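Local structure of bacterioferritin comigratory protein (Xylella fastidiosa, 3IXR) at residues L46-P60 with I140-V154. The protein probably reduces hydrogen peroxide and organic hydroperoxides, as a peroxiredoxin of the PrxQ type in the AhpC/TSA family. The protein carries 1 engineered substitution. Numbering follows the deposited sequence. Where two conformers were deposited one is given.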
ATOM      1  N   LEU A  46       3.041  -5.023 -10.347  1.00 17.83           N
ATOM      2  CA  LEU A  46       1.784  -5.513  -9.731  1.00 18.80           C
ATOM      3  C   LEU A  46       1.326  -6.832 -10.342  1.00 19.11           C
ATOM      4  O   LEU A  46       0.742  -7.685  -9.679  1.00 19.18           O
ATOM      5  CB  LEU A  46       0.699  -4.440  -9.801  1.00 16.96           C
ATOM      6  CG  LEU A  46       0.915  -3.108  -8.999  1.00 13.77           C
ATOM      7  CD1 LEU A  46      -0.122  -1.958  -9.197  1.00 14.16           C
ATOM      8  CD2 LEU A  46       1.019  -3.464  -7.454  1.00 16.32           C
ATOM      9  N   SER A  47       1.620  -7.043 -11.634  1.00 18.89           N
ATOM     10  CA  SER A  47       1.350  -8.365 -12.223  1.00 20.91           C
ATOM     11  C   SER A  47       2.053  -9.516 -11.517  1.00 19.89           C
ATOM     12  O   SER A  47       1.571 -10.613 -11.596  1.00 21.13           O
ATOM     13  CB  SER A  47       1.661  -8.366 -13.726  1.00 22.07           C
ATOM     14  OG  SER A  47       3.071  -8.401 -13.851  1.00 24.10           O
ATOM     15  N   ASP A  48       3.160  -9.300 -10.779  1.00 22.41           N
ATOM     16  CA  ASP A  48       3.785 -10.380  -9.997  1.00 24.49           C
ATOM     17  C   ASP A  48       2.859 -10.921  -8.952  1.00 25.56           C
ATOM     18  O   ASP A  48       3.082 -11.973  -8.398  1.00 28.35           O
ATOM     19  CB  ASP A  48       5.072  -9.898  -9.321  1.00 25.54           C
ATOM     20  CG  ASP A  48       6.143  -9.636 -10.330  1.00 27.28           C
ATOM     21  OD1 ASP A  48       6.104 -10.340 -11.365  1.00 32.32           O
ATOM     22  OD2 ASP A  48       6.948  -8.703 -10.141  1.00 35.25           O
ATOM     23  N   TYR A  49       1.771 -10.221  -8.675  1.00 24.92           N
ATOM     24  CA  TYR A  49       0.898 -10.708  -7.626  1.00 23.65           C
ATOM     25  C   TYR A  49      -0.337 -11.411  -8.137  1.00 24.28           C
ATOM     26  O   TYR A  49      -1.331 -11.661  -7.369  1.00 23.13           O
ATOM     27  CB  TYR A  49       0.551  -9.558  -6.643  1.00 24.07           C
ATOM     28  CG  TYR A  49       1.779  -8.959  -5.988  1.00 19.57           C
ATOM     29  CD1 TYR A  49       2.415  -7.866  -6.557  1.00 18.19           C
ATOM     30  CD2 TYR A  49       2.277  -9.485  -4.813  1.00 21.30           C
ATOM     31  CE1 TYR A  49       3.536  -7.342  -5.996  1.00 20.20           C
ATOM     32  CE2 TYR A  49       3.419  -8.956  -4.228  1.00 21.54           C
ATOM     33  CZ  TYR A  49       4.021  -7.881  -4.827  1.00 24.40           C
ATOM     34  OH  TYR A  49       5.135  -7.323  -4.249  1.00 27.87           O
ATOM     35  N   THR A  50      -0.309 -11.784  -9.420  0.50 24.54           N
ATOM     36  CA  THR A  50      -1.380 -12.591  -9.956  0.50 23.98           C
ATOM     37  C   THR A  50      -1.652 -13.816  -9.073  0.50 24.28           C
ATOM     38  O   THR A  50      -0.738 -14.434  -8.514  0.50 23.83           O
ATOM     39  CB  THR A  50      -1.063 -13.122 -11.364  0.50 24.59           C
ATOM     40  OG1 THR A  50      -2.098 -14.042 -11.725  0.50 20.95           O
ATOM     41  CG2 THR A  50       0.257 -13.848 -11.373  0.50 23.01           C
ATOM     42  N   ASN A  51      -2.918 -14.169  -8.961  1.00 23.82           N
ATOM     43  CA  ASN A  51      -3.310 -15.395  -8.198  1.00 24.93           C
ATOM     44  C   ASN A  51      -3.058 -15.308  -6.698  1.00 24.32           C
ATOM     45  O   ASN A  51      -3.186 -16.312  -5.985  1.00 25.94           O
ATOM     46  CB  ASN A  51      -2.664 -16.722  -8.708  1.00 27.64           C
ATOM     47  CG  ASN A  51      -2.902 -16.935 -10.169  1.00 31.46           C
ATOM     48  OD1 ASN A  51      -4.041 -16.828 -10.628  1.00 38.14           O
ATOM     49  ND2 ASN A  51      -1.825 -17.174 -10.933  1.00 37.37           N
ATOM     50  N   GLN A  52      -2.750 -14.104  -6.213  1.00 22.83           N
ATOM     51  CA  GLN A  52      -2.641 -13.915  -4.769  1.00 20.65           C
ATOM     52  C   GLN A  52      -3.434 -12.605  -4.440  1.00 19.95           C
ATOM     53  O   GLN A  52      -3.737 -11.829  -5.345  1.00 18.77           O
ATOM     54  CB  GLN A  52      -1.166 -13.757  -4.377  1.00 23.30           C
ATOM     55  CG  GLN A  52      -0.253 -14.825  -4.878  1.00 27.10           C
ATOM     56  CD  GLN A  52       1.200 -14.354  -4.838  1.00 35.81           C
ATOM     57  OE1 GLN A  52       1.561 -13.566  -3.967  1.00 37.41           O
ATOM     58  NE2 GLN A  52       2.043 -14.849  -5.770  1.00 39.45           N
ATOM     59  N   TRP A  53      -3.767 -12.379  -3.149  1.00 17.27           N
ATOM     60  CA  TRP A  53      -4.335 -11.088  -2.698  1.00 15.55           C
ATOM     61  C   TRP A  53      -3.179 -10.164  -2.373  1.00 14.74           C
ATOM     62  O   TRP A  53      -2.155 -10.594  -1.770  1.00 16.76           O
ATOM     63  CB  TRP A  53      -5.069 -11.314  -1.403  1.00 16.19           C
ATOM     64  CG  TRP A  53      -6.338 -12.116  -1.632  1.00 17.80           C
ATOM     65  CD1 TRP A  53      -6.427 -13.492  -1.634  1.00 24.95           C
ATOM     66  CD2 TRP A  53      -7.671 -11.624  -1.911  1.00 18.85           C
ATOM     67  NE1 TRP A  53      -7.753 -13.891  -1.921  1.00 27.56           N
ATOM     68  CE2 TRP A  53      -8.529 -12.767  -2.030  1.00 25.25           C
ATOM     69  CE3 TRP A  53      -8.235 -10.343  -2.039  1.00 20.07           C
ATOM     70  CZ2 TRP A  53      -9.893 -12.655  -2.322  1.00 27.67           C
ATOM     71  CZ3 TRP A  53      -9.594 -10.234  -2.292  1.00 24.37           C
ATOM     72  CH2 TRP A  53     -10.416 -11.403  -2.413  1.00 21.37           C
ATOM     73  N   LEU A  54      -3.373  -8.913  -2.729  1.00 12.37           N
ATOM     74  CA  LEU A  54      -2.388  -7.891  -2.365  1.00 14.52           C
ATOM     75  C   LEU A  54      -3.046  -6.725  -1.567  1.00 13.99           C
ATOM     76  O   LEU A  54      -4.079  -6.184  -1.962  1.00 13.15           O
ATOM     77  CB  LEU A  54      -1.798  -7.303  -3.673  1.00 15.21           C
ATOM     78  CG  LEU A  54      -0.728  -6.216  -3.452  1.00 15.84           C
ATOM     79  CD1 LEU A  54       0.463  -6.756  -2.577  1.00 16.51           C
ATOM     80  CD2 LEU A  54      -0.339  -5.572  -4.772  1.00 15.23           C
ATOM     81  N   VAL A  55      -2.438  -6.420  -0.426  1.00 11.96           N
ATOM     82  CA  VAL A  55      -2.798  -5.200   0.309  1.00 10.79           C
ATOM     83  C   VAL A  55      -1.807  -4.149  -0.072  1.00 10.54           C
ATOM     84  O   VAL A  55      -0.626  -4.277   0.264  1.00 11.32           O
ATOM     85  CB  VAL A  55      -2.736  -5.362   1.840  1.00 11.86           C
ATOM     86  CG1 VAL A  55      -3.144  -4.011   2.528  1.00 12.14           C
ATOM     87  CG2 VAL A  55      -3.824  -6.524   2.294  1.00 15.24           C
ATOM     88  N   LEU A  56      -2.290  -3.140  -0.776  1.00 10.35           N
ATOM     89  CA  LEU A  56      -1.412  -2.055  -1.225  1.00 11.05           C
ATOM     90  C   LEU A  56      -1.805  -0.802  -0.387  1.00 10.82           C
ATOM     91  O   LEU A  56      -2.892  -0.237  -0.509  1.00 11.61           O
ATOM     92  CB  LEU A  56      -1.668  -1.818  -2.706  1.00 13.88           C
ATOM     93  CG  LEU A  56      -0.714  -0.831  -3.364  1.00 12.33           C
ATOM     94  CD1 LEU A  56       0.682  -1.536  -3.499  1.00 12.37           C
ATOM     95  CD2 LEU A  56      -1.296  -0.567  -4.766  1.00 12.70           C
ATOM     96  N   TYR A  57      -0.921  -0.483   0.563  1.00 10.12           N
ATOM     97  CA  TYR A  57      -1.260   0.619   1.512  1.00  9.53           C
ATOM     98  C   TYR A  57      -0.374   1.855   1.253  1.00 11.10           C
ATOM     99  O   TYR A  57       0.890   1.709   1.211  1.00 11.17           O
ATOM    100  CB  TYR A  57      -1.276   0.125   2.977  1.00  9.96           C
ATOM    101  CG  TYR A  57       0.075   0.165   3.714  1.00  9.45           C
ATOM    102  CD1 TYR A  57       0.828  -1.016   3.838  1.00 10.35           C
ATOM    103  CD2 TYR A  57       0.491   1.361   4.391  1.00 11.84           C
ATOM    104  CE1 TYR A  57       2.057  -0.999   4.551  1.00 11.19           C
ATOM    105  CE2 TYR A  57       1.695   1.399   5.065  1.00 13.80           C
ATOM    106  CZ  TYR A  57       2.433   0.181   5.200  1.00 10.54           C
ATOM    107  OH  TYR A  57       3.693   0.068   5.858  1.00 10.53           O
ATOM    108  N   PHE A  58      -1.045   2.970   1.030  1.00  9.35           N
ATOM    109  CA  PHE A  58      -0.317   4.255   0.812  1.00  9.77           C
ATOM    110  C   PHE A  58      -0.245   5.063   2.083  1.00 10.49           C
ATOM    111  O   PHE A  58      -1.275   5.207   2.791  1.00 10.04           O
ATOM    112  CB  PHE A  58      -1.068   5.108  -0.228  1.00 10.02           C
ATOM    113  CG  PHE A  58      -1.132   4.469  -1.629  1.00 10.63           C
ATOM    114  CD1 PHE A  58      -2.008   3.418  -1.981  1.00  9.58           C
ATOM    115  CD2 PHE A  58      -0.257   4.965  -2.609  1.00 12.69           C
ATOM    116  CE1 PHE A  58      -2.027   2.841  -3.292  1.00  9.09           C
ATOM    117  CE2 PHE A  58      -0.302   4.401  -3.959  1.00 15.42           C
ATOM    118  CZ  PHE A  58      -1.144   3.308  -4.273  1.00 11.45           C
ATOM    119  N   TYR A  59       0.926   5.642   2.387  1.00 11.11           N
ATOM    120  CA  TYR A  59       1.060   6.469   3.565  1.00 10.79           C
ATOM    121  C   TYR A  59       1.828   7.709   3.166  1.00 12.09           C
ATOM    122  O   TYR A  59       2.565   7.696   2.169  1.00 12.26           O
ATOM    123  CB  TYR A  59       1.813   5.687   4.666  1.00 10.12           C
ATOM    124  CG  TYR A  59       3.144   5.238   4.300  1.00 10.22           C
ATOM    125  CD1 TYR A  59       4.241   6.024   4.645  1.00 13.28           C
ATOM    126  CD2 TYR A  59       3.351   4.032   3.607  1.00  9.25           C
ATOM    127  CE1 TYR A  59       5.538   5.597   4.262  1.00 11.67           C
ATOM    128  CE2 TYR A  59       4.650   3.544   3.223  1.00 10.46           C
ATOM    129  CZ  TYR A  59       5.706   4.373   3.538  1.00 12.02           C
ATOM    130  OH  TYR A  59       6.928   3.908   3.169  1.00 14.20           O
ATOM    131  N   PRO A  60       1.616   8.822   3.868  1.00 13.09           N
ATOM    132  CA  PRO A  60       2.189  10.142   3.440  1.00 12.21           C
ATOM    133  C   PRO A  60       3.703  10.206   3.340  1.00 14.18           C
ATOM    134  O   PRO A  60       4.233  10.679   2.324  1.00 14.95           O
ATOM    135  CB  PRO A  60       1.579  11.150   4.377  1.00 13.81           C
ATOM    136  CG  PRO A  60       0.311  10.386   4.912  1.00 14.76           C
ATOM    137  CD  PRO A  60       0.542   8.925   4.893  1.00 14.30           C
ATOM    138  N   ILE A 140       0.035  12.590  -0.300  1.00 16.74           N
ATOM    139  CA  ILE A 140      -0.733  11.312  -0.260  1.00 14.70           C
ATOM    140  C   ILE A 140      -1.745  11.477   0.851  1.00 15.13           C
ATOM    141  O   ILE A 140      -1.360  11.787   1.998  1.00 16.28           O
ATOM    142  CB  ILE A 140       0.255  10.166   0.058  1.00 15.14           C
ATOM    143  CG1 ILE A 140       1.155   9.853  -1.164  1.00 15.92           C
ATOM    144  CG2 ILE A 140      -0.496   8.889   0.424  1.00 14.08           C
ATOM    145  CD1 ILE A 140       2.271   8.919  -0.857  1.00 18.01           C
ATOM    146  N   GLU A 141      -3.014  11.179   0.519  1.00 14.07           N
ATOM    147  CA  GLU A 141      -4.061  10.879   1.490  1.00 15.19           C
ATOM    148  C   GLU A 141      -3.961   9.418   1.856  1.00 14.46           C
ATOM    149  O   GLU A 141      -3.974   8.559   0.986  1.00 13.82           O
ATOM    150  CB  GLU A 141      -5.413  11.156   0.883  1.00 15.79           C
ATOM    151  CG  GLU A 141      -6.512  10.834   1.861  1.00 19.12           C
ATOM    152  CD  GLU A 141      -7.869  11.214   1.255  1.00 23.07           C
ATOM    153  OE1 GLU A 141      -8.241  12.413   1.325  1.00 22.00           O
ATOM    154  OE2 GLU A 141      -8.532  10.373   0.623  1.00 22.16           O
ATOM    155  N   ARG A 142      -3.745   9.144   3.157  1.00 13.30           N
ATOM    156  CA  ARG A 142      -3.562   7.788   3.572  1.00 12.24           C
ATOM    157  C   ARG A 142      -4.744   6.873   3.127  1.00 12.40           C
ATOM    158  O   ARG A 142      -5.916   7.143   3.398  1.00 12.87           O
ATOM    159  CB  ARG A 142      -3.460   7.718   5.080  1.00 11.59           C
ATOM    160  CG  ARG A 142      -2.919   6.389   5.607  1.00 13.62           C
ATOM    161  CD  ARG A 142      -2.759   6.310   7.167  1.00 13.79           C
ATOM    162  NE  ARG A 142      -2.110   7.500   7.717  1.00 15.28           N
ATOM    163  CZ  ARG A 142      -0.767   7.573   7.882  1.00 18.51           C
ATOM    164  NH1 ARG A 142       0.108   6.524   7.632  1.00 14.53           N
ATOM    165  NH2 ARG A 142      -0.308   8.742   8.378  1.00 19.84           N
ATOM    166  N   SER A 143      -4.414   5.833   2.356  1.00 10.94           N
ATOM    167  CA  SER A 143      -5.432   5.029   1.621  1.00 11.42           C
ATOM    168  C   SER A 143      -4.851   3.579   1.466  1.00 11.12           C
ATOM    169  O   SER A 143      -3.636   3.376   1.374  1.00 11.22           O
ATOM    170  CB  SER A 143      -5.664   5.571   0.191  1.00  9.87           C
ATOM    171  OG  SER A 143      -6.068   6.944   0.297  1.00 12.42           O
ATOM    172  N   THR A 144      -5.719   2.568   1.458  1.00 10.60           N
ATOM    173  CA  THR A 144      -5.330   1.162   1.291  1.00  8.92           C
ATOM    174  C   THR A 144      -6.302   0.462   0.355  1.00  9.07           C
ATOM    175  O   THR A 144      -7.522   0.705   0.404  1.00 10.12           O
ATOM    176  CB  THR A 144      -5.442   0.442   2.695  1.00  8.56           C
ATOM    177  OG1 THR A 144      -4.570   1.148   3.614  1.00 10.01           O
ATOM    178  CG2 THR A 144      -5.062  -1.040   2.529  1.00  8.22           C
ATOM    179  N   PHE A 145      -5.752  -0.407  -0.502  1.00  9.68           N
ATOM    180  CA  PHE A 145      -6.590  -1.156  -1.457  1.00  9.89           C
ATOM    181  C   PHE A 145      -6.350  -2.630  -1.264  1.00 11.82           C
ATOM    182  O   PHE A 145      -5.216  -3.064  -1.113  1.00 12.04           O
ATOM    183  CB  PHE A 145      -6.135  -0.689  -2.839  1.00  8.94           C
ATOM    184  CG  PHE A 145      -6.381   0.746  -3.035  1.00 11.52           C
ATOM    185  CD1 PHE A 145      -5.380   1.693  -2.685  1.00 10.94           C
ATOM    186  CD2 PHE A 145      -7.578   1.187  -3.611  1.00 11.30           C
ATOM    187  CE1 PHE A 145      -5.694   3.077  -2.838  1.00 11.03           C
ATOM    188  CE2 PHE A 145      -7.853   2.539  -3.828  1.00 12.13           C
ATOM    189  CZ  PHE A 145      -6.978   3.505  -3.430  1.00 13.18           C
ATOM    190  N   LEU A 146      -7.449  -3.398  -1.268  1.00 10.40           N
ATOM    191  CA  LEU A 146      -7.274  -4.846  -1.238  1.00 10.99           C
ATOM    192  C   LEU A 146      -7.538  -5.273  -2.649  1.00 13.48           C
ATOM    193  O   LEU A 146      -8.592  -5.012  -3.190  1.00 13.40           O
ATOM    194  CB  LEU A 146      -8.299  -5.515  -0.278  1.00 11.43           C
ATOM    195  CG  LEU A 146      -8.194  -7.036  -0.260  1.00 13.62           C
ATOM    196  CD1 LEU A 146      -6.882  -7.554   0.381  1.00 13.89           C
ATOM    197  CD2 LEU A 146      -9.416  -7.581   0.553  1.00 14.75           C
ATOM    198  N   ILE A 147      -6.508  -5.784  -3.279  1.00 12.50           N
ATOM    199  CA  ILE A 147      -6.564  -6.205  -4.720  1.00 11.96           C
ATOM    200  C   ILE A 147      -6.631  -7.745  -4.810  1.00 14.44           C
ATOM    201  O   ILE A 147      -5.797  -8.446  -4.218  1.00 15.09           O
ATOM    202  CB  ILE A 147      -5.311  -5.677  -5.445  1.00 12.29           C
ATOM    203  CG1 ILE A 147      -5.235  -4.145  -5.229  1.00 13.30           C
ATOM    204  CG2 ILE A 147      -5.349  -6.124  -6.938  1.00 14.92           C
ATOM    205  CD1 ILE A 147      -3.856  -3.605  -5.615  1.00 12.70           C
ATOM    206  N   GLY A 148      -7.623  -8.255  -5.520  1.00 14.49           N
ATOM    207  CA  GLY A 148      -7.789  -9.722  -5.601  1.00 15.78           C
ATOM    208  C   GLY A 148      -6.872 -10.390  -6.640  1.00 18.51           C
ATOM    209  O   GLY A 148      -6.065  -9.738  -7.338  1.00 18.03           O
ATOM    210  N   PRO A 149      -7.010 -11.704  -6.774  1.00 18.92           N
ATOM    211  CA  PRO A 149      -6.039 -12.546  -7.509  1.00 21.05           C
ATOM    212  C   PRO A 149      -6.151 -12.289  -9.018  1.00 21.87           C
ATOM    213  O   PRO A 149      -5.214 -12.634  -9.772  1.00 22.17           O
ATOM    214  CB  PRO A 149      -6.414 -13.971  -7.083  1.00 21.32           C
ATOM    215  CG  PRO A 149      -7.822 -13.915  -6.535  1.00 22.76           C
ATOM    216  CD  PRO A 149      -7.965 -12.479  -5.969  1.00 19.75           C
ATOM    217  N   THR A 150      -7.262 -11.717  -9.470  1.00 20.57           N
ATOM    218  CA  THR A 150      -7.419 -11.322 -10.910  1.00 20.15           C
ATOM    219  C   THR A 150      -7.345  -9.785 -11.103  1.00 18.68           C
ATOM    220  O   THR A 150      -7.814  -9.223 -12.099  1.00 20.82           O
ATOM    221  CB  THR A 150      -8.700 -11.916 -11.514  1.00 20.77           C
ATOM    222  OG1 THR A 150      -9.836 -11.271 -10.899  1.00 22.35           O
ATOM    223  CG2 THR A 150      -8.678 -13.445 -11.286  1.00 25.30           C
ATOM    224  N   HIS A 151      -6.744  -9.088 -10.113  1.00 17.39           N
ATOM    225  CA  HIS A 151      -6.371  -7.697 -10.296  1.00 16.39           C
ATOM    226  C   HIS A 151      -7.509  -6.731 -10.210  1.00 13.83           C
ATOM    227  O   HIS A 151      -7.498  -5.598 -10.736  1.00 16.08           O
ATOM    228  CB  HIS A 151      -5.555  -7.480 -11.610  1.00 16.26           C
ATOM    229  CG  HIS A 151      -4.363  -8.361 -11.696  1.00 20.90           C
ATOM    230  ND1 HIS A 151      -4.183  -9.290 -12.703  1.00 25.72           N
ATOM    231  CD2 HIS A 151      -3.319  -8.507 -10.848  1.00 20.75           C
ATOM    232  CE1 HIS A 151      -3.054  -9.948 -12.486  1.00 23.05           C
ATOM    233  NE2 HIS A 151      -2.516  -9.505 -11.367  1.00 28.00           N
ATOM    234  N   ARG A 152      -8.607  -7.184  -9.551  1.00 14.93           N
ATOM    235  CA  ARG A 152      -9.677  -6.230  -9.283  1.00 15.01           C
ATOM    236  C   ARG A 152      -9.587  -5.630  -7.899  1.00 12.28           C
ATOM    237  O   ARG A 152      -9.120  -6.304  -6.980  1.00 14.49           O
ATOM    238  CB  ARG A 152     -11.079  -6.894  -9.446  1.00 15.09           C
ATOM    239  CG  ARG A 152     -11.280  -7.197 -10.955  1.00 21.49           C
ATOM    240  CD  ARG A 152     -12.749  -7.434 -11.169  1.00 30.51           C
ATOM    241  NE  ARG A 152     -13.083  -8.697 -10.536  1.00 33.26           N
ATOM    242  CZ  ARG A 152     -12.915  -9.880 -11.127  1.00 41.22           C
ATOM    243  NH1 ARG A 152     -12.358  -9.972 -12.347  1.00 43.13           N
ATOM    244  NH2 ARG A 152     -13.246 -10.988 -10.466  1.00 44.50           N
ATOM    245  N   ILE A 153     -10.080  -4.415  -7.789  1.00 13.63           N
ATOM    246  CA  ILE A 153     -10.137  -3.699  -6.445  1.00 11.36           C
ATOM    247  C   ILE A 153     -11.305  -4.387  -5.701  1.00 13.99           C
ATOM    248  O   ILE A 153     -12.455  -4.360  -6.157  1.00 13.80           O
ATOM    249  CB  ILE A 153     -10.466  -2.231  -6.600  1.00 14.62           C
ATOM    250  CG1 ILE A 153      -9.383  -1.460  -7.421  1.00 14.68           C
ATOM    251  CG2 ILE A 153     -10.568  -1.616  -5.212  1.00 10.86           C
ATOM    252  CD1 ILE A 153      -7.893  -1.739  -6.925  1.00 14.65           C
ATOM    253  N   VAL A 154     -11.021  -4.987  -4.566  1.00 12.54           N
ATOM    254  CA  VAL A 154     -12.089  -5.702  -3.754  1.00 12.41           C
ATOM    255  C   VAL A 154     -12.531  -4.799  -2.607  1.00 13.79           C
ATOM    256  O   VAL A 154     -13.691  -4.786  -2.264  1.00 13.96           O
ATOM    257  CB  VAL A 154     -11.610  -7.082  -3.307  1.00 13.74           C
ATOM    258  CG1 VAL A 154     -12.592  -7.831  -2.335  1.00 15.31           C
ATOM    259  CG2 VAL A 154     -11.375  -7.933  -4.542  1.00 12.55           C
TER
HETATM  260  O   HOH W   1      -4.976 -13.101 -12.900  1.00 63.20           O
HETATM  261  O   HOH W   2      -3.188  -9.364  -6.896  1.00 21.23           O
HETATM  262  O   HOH W   3      -2.859   3.315   4.305  1.00 10.70           O
HETATM  263  O   HOH W   4       2.800  12.659   0.977  1.00 17.46           O
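Trp53 meets Leu146, Gly148, Pro149 and Val154 where strand 53-58 starts to pair antiparallel with strand 143-147, two neighbours in the central sheet of the thioredoxin-like peroxiredoxin fold. The Trp53 side chain starts with CB 4.1 Å from Ile147 O, and chi1 of -70° sets CG beside the backbone N, laying one face of the indole against Gly148 and Pro149. CE3 then touches Gly148 CA and Leu146 CG, the latter at 3.8 Å. Pro149 CD lies over the centre of the six-membered ring, 4.1 Å from its centroid, a CH-pi contact on the same face as Gly148 CA. On the rim, CZ3 reaches Val154 CG2 at 3.7 Å; CH2, the outermost atom, lies near both Val154 methyls, and Leu173 of helix 165-177 also packs on the indole.

Beyond it, paired backbone bonds link Leu54 with Ile147, Leu56 with Phe145 and Phe58 with Ser143. Leu54, Leu56 and Ile147 share a sheet face with Phe58 and Phe145, whose rings meet rim to rim, planes at 87°, both touching Phe124. Val55 CG1 and Thr144 CG2 touch on the other face. At the far end the Arg142 guanidinium, salt-bridged to Glu70, carries Pro60 CD on one face, 3.5 Å from Arg142 CZ.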